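Local coordinates for fructose-2,6-bisphosphatase TIGAR B (Danio rerio, PDB 3E9E), which probably hydrolyses fructose-2,6-bisphosphate, and also fructose-1,6-bisphosphate, thereby restraining glycolysis and favouring the pentose phosphate pathway, at residues 53-58 / 80-85. The protein carries 1 engineered substitution. Residues are numbered along the deposited sequence; the frame is centred on the assembly and turned at random.
Sequences NVFVSN and EMILDP
Glu80 meets Val54 through a water molecule: the water donates to Glu80 O at 2.6 Å and accepts from Val54 N, spanning the end of the pairing where the two backbones do not bond directly. Beyond it the strands run parallel in register. Met81 lies on the face shared with Val54 and Val56, crossing both valines at a slant. Its CG, turned anti to the backbone N (chi1 171°), packs against Val56 CG2 at 3.5 Å and more loosely against Val54 CG1; helix 60-71 covers this face, with Leu70 and Glu67 touching Met81 and Ala66 touching Val56. Ile82 uses both backbone polar atoms. Its N donates to Val54 O at 2.8 Å, tilted from the carbonyl plane, whereas its O takes Val56 N from nearly straight ahead of the carbonyl, although the bond is bent at the hydrogen (145°), and also takes a CA-H...O contact from Phe55. On the other face Ile82 runs alongside Phe55, CB lying 3.8 Å from ring atom CD1; the Phe55 side chain also packs on Leu139 and Arg142 of helix 125-147. Leu83 returns to the valine face, where CD2 approaches Val56 CB and CD1 reaches Asn58 CB at 4.1 Å. Asp84 N then closes the pairing with a nearly straight bond to Val56 O (2.7 Å, 169° at the hydrogen), while its OD1 accepts from Leu86 N. At Pro85, CA sits near Asn58 OD1, an oxygen hydrogen-bonded to Arg88. The two strands and helix 60-71 form a beta-alpha-beta unit, with 81-83 at the edge of the histidine phosphatase sheet. Bonded through both N and O, Val56 ties this edge strand to the chain entering the active site, where Ser57, backbone-bonded to Val181, sends OG to NE2 of His183, the inferred transition-state stabiliser.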
loop_
_atom_site.group_PDB
_atom_site.type_symbol
_atom_site.label_atom_id
_atom_site.label_comp_id
_atom_site.label_asym_id
_atom_site.label_seq_id
_atom_site.Cartn_x
_atom_site.Cartn_y
_atom_site.Cartn_z
ATOM N N ASN A 53 -6.203 -4.521 12.467
ATOM C CA ASN A 53 -7.010 -3.646 11.614
ATOM C C ASN A 53 -6.618 -3.901 10.157
ATOM O O ASN A 53 -5.429 -4.086 9.843
ATOM C CB ASN A 53 -6.791 -2.164 11.960
ATOM C CG ASN A 53 -7.105 -1.843 13.417
ATOM O OD1 ASN A 53 -6.294 -2.100 14.302
ATOM N ND2 ASN A 53 -8.288 -1.284 13.672
ATOM N N VAL A 54 -7.622 -3.924 9.284
ATOM C CA VAL A 54 -7.418 -4.188 7.853
ATOM C C VAL A 54 -8.181 -3.157 7.012
ATOM O O VAL A 54 -9.410 -3.018 7.158
ATOM C CB VAL A 54 -7.879 -5.607 7.455
ATOM C CG1 VAL A 54 -7.818 -5.781 5.938
ATOM C CG2 VAL A 54 -7.047 -6.717 8.208
ATOM N N PHE A 55 -7.442 -2.477 6.136
ATOM C CA PHE A 55 -7.950 -1.417 5.241
ATOM C C PHE A 55 -7.617 -1.765 3.797
ATOM O O PHE A 55 -6.443 -2.060 3.472
ATOM C CB PHE A 55 -7.332 -0.062 5.609
ATOM C CG PHE A 55 -7.485 0.275 7.066
ATOM C CD1 PHE A 55 -8.657 0.833 7.536
ATOM C CD2 PHE A 55 -6.469 -0.033 7.972
ATOM C CE1 PHE A 55 -8.815 1.105 8.904
ATOM C CE2 PHE A 55 -6.599 0.236 9.308
ATOM C CZ PHE A 55 -7.778 0.811 9.791
ATOM N N VAL A 56 -8.643 -1.721 2.935
ATOM C CA VAL A 56 -8.525 -2.237 1.573
ATOM C C VAL A 56 -9.194 -1.322 0.546
ATOM O O VAL A 56 -10.294 -0.807 0.784
ATOM C CB VAL A 56 -9.158 -3.655 1.437
ATOM C CG1 VAL A 56 -8.812 -4.257 0.092
ATOM C CG2 VAL A 56 -8.638 -4.591 2.532
ATOM N N SER A 57 -8.520 -1.126 -0.592
ATOM C CA SER A 57 -9.136 -0.520 -1.766
ATOM C C SER A 57 -10.433 -1.261 -2.089
ATOM O O SER A 57 -10.505 -2.489 -1.954
ATOM C CB SER A 57 -8.183 -0.627 -2.945
ATOM O OG SER A 57 -8.844 -0.407 -4.185
ATOM N N ASN A 58 -11.468 -0.527 -2.489
ATOM C CA ASN A 58 -12.727 -1.184 -2.855
ATOM C C ASN A 58 -12.776 -1.638 -4.333
ATOM O O ASN A 58 -13.827 -2.053 -4.821
ATOM C CB ASN A 58 -13.933 -0.327 -2.467
ATOM C CG ASN A 58 -14.063 0.910 -3.327
ATOM O OD1 ASN A 58 -13.100 1.376 -3.913
ATOM N ND2 ASN A 58 -15.265 1.440 -3.412
ATOM N N GLU A 80 -12.399 -7.161 11.005
ATOM C CA GLU A 80 -13.220 -6.612 9.935
ATOM C C GLU A 80 -12.352 -5.974 8.858
ATOM O O GLU A 80 -11.451 -5.189 9.148
ATOM C CB GLU A 80 -14.237 -5.583 10.447
ATOM C CG GLU A 80 -15.238 -5.169 9.347
ATOM C CD GLU A 80 -16.046 -3.896 9.639
ATOM O OE1 GLU A 80 -16.138 -3.467 10.811
ATOM O OE2 GLU A 80 -16.602 -3.325 8.663
ATOM N N MET A 81 -12.616 -6.345 7.616
ATOM C CA MET A 81 -11.937 -5.748 6.486
ATOM C C MET A 81 -12.661 -4.452 6.137
ATOM O O MET A 81 -13.756 -4.490 5.606
ATOM C CB MET A 81 -11.958 -6.719 5.305
ATOM C CG MET A 81 -11.481 -6.127 4.000
ATOM S SD MET A 81 -11.609 -7.295 2.630
ATOM C CE MET A 81 -10.882 -8.754 3.325
ATOM N N ILE A 82 -12.063 -3.314 6.467
ATOM C CA ILE A 82 -12.624 -2.007 6.095
ATOM C C ILE A 82 -12.306 -1.674 4.639
ATOM O O ILE A 82 -11.125 -1.634 4.265
ATOM C CB ILE A 82 -12.054 -0.888 7.003
ATOM C CG1 ILE A 82 -12.262 -1.227 8.488
ATOM C CG2 ILE A 82 -12.645 0.499 6.618
ATOM C CD1 ILE A 82 -13.730 -1.411 8.890
ATOM N N LEU A 83 -13.344 -1.450 3.820
ATOM C CA LEU A 83 -13.178 -0.962 2.436
ATOM C C LEU A 83 -13.021 0.554 2.439
ATOM O O LEU A 83 -13.830 1.245 3.043
ATOM C CB LEU A 83 -14.359 -1.374 1.538
ATOM C CG LEU A 83 -14.665 -2.863 1.291
ATOM C CD1 LEU A 83 -15.633 -3.018 0.125
ATOM C CD2 LEU A 83 -13.410 -3.662 1.025
ATOM N N ASP A 84 -11.958 1.070 1.821
ATOM C CA ASP A 84 -11.713 2.506 1.820
ATOM C C ASP A 84 -11.405 3.007 0.408
ATOM O O ASP A 84 -10.321 2.776 -0.117
ATOM C CB ASP A 84 -10.596 2.888 2.825
ATOM C CG ASP A 84 -10.529 4.392 3.080
ATOM O OD1 ASP A 84 -11.020 5.163 2.233
ATOM O OD2 ASP A 84 -9.987 4.820 4.121
ATOM N N PRO A 85 -12.369 3.709 -0.219
ATOM C CA PRO A 85 -12.101 4.272 -1.547
ATOM C C PRO A 85 -10.839 5.151 -1.612
ATOM O O PRO A 85 -10.266 5.304 -2.676
ATOM C CB PRO A 85 -13.359 5.106 -1.878
ATOM C CG PRO A 85 -14.341 4.844 -0.833
ATOM C CD PRO A 85 -13.732 3.999 0.276
HETATM O O HOH W 1 -10.249 -3.545 10.683
#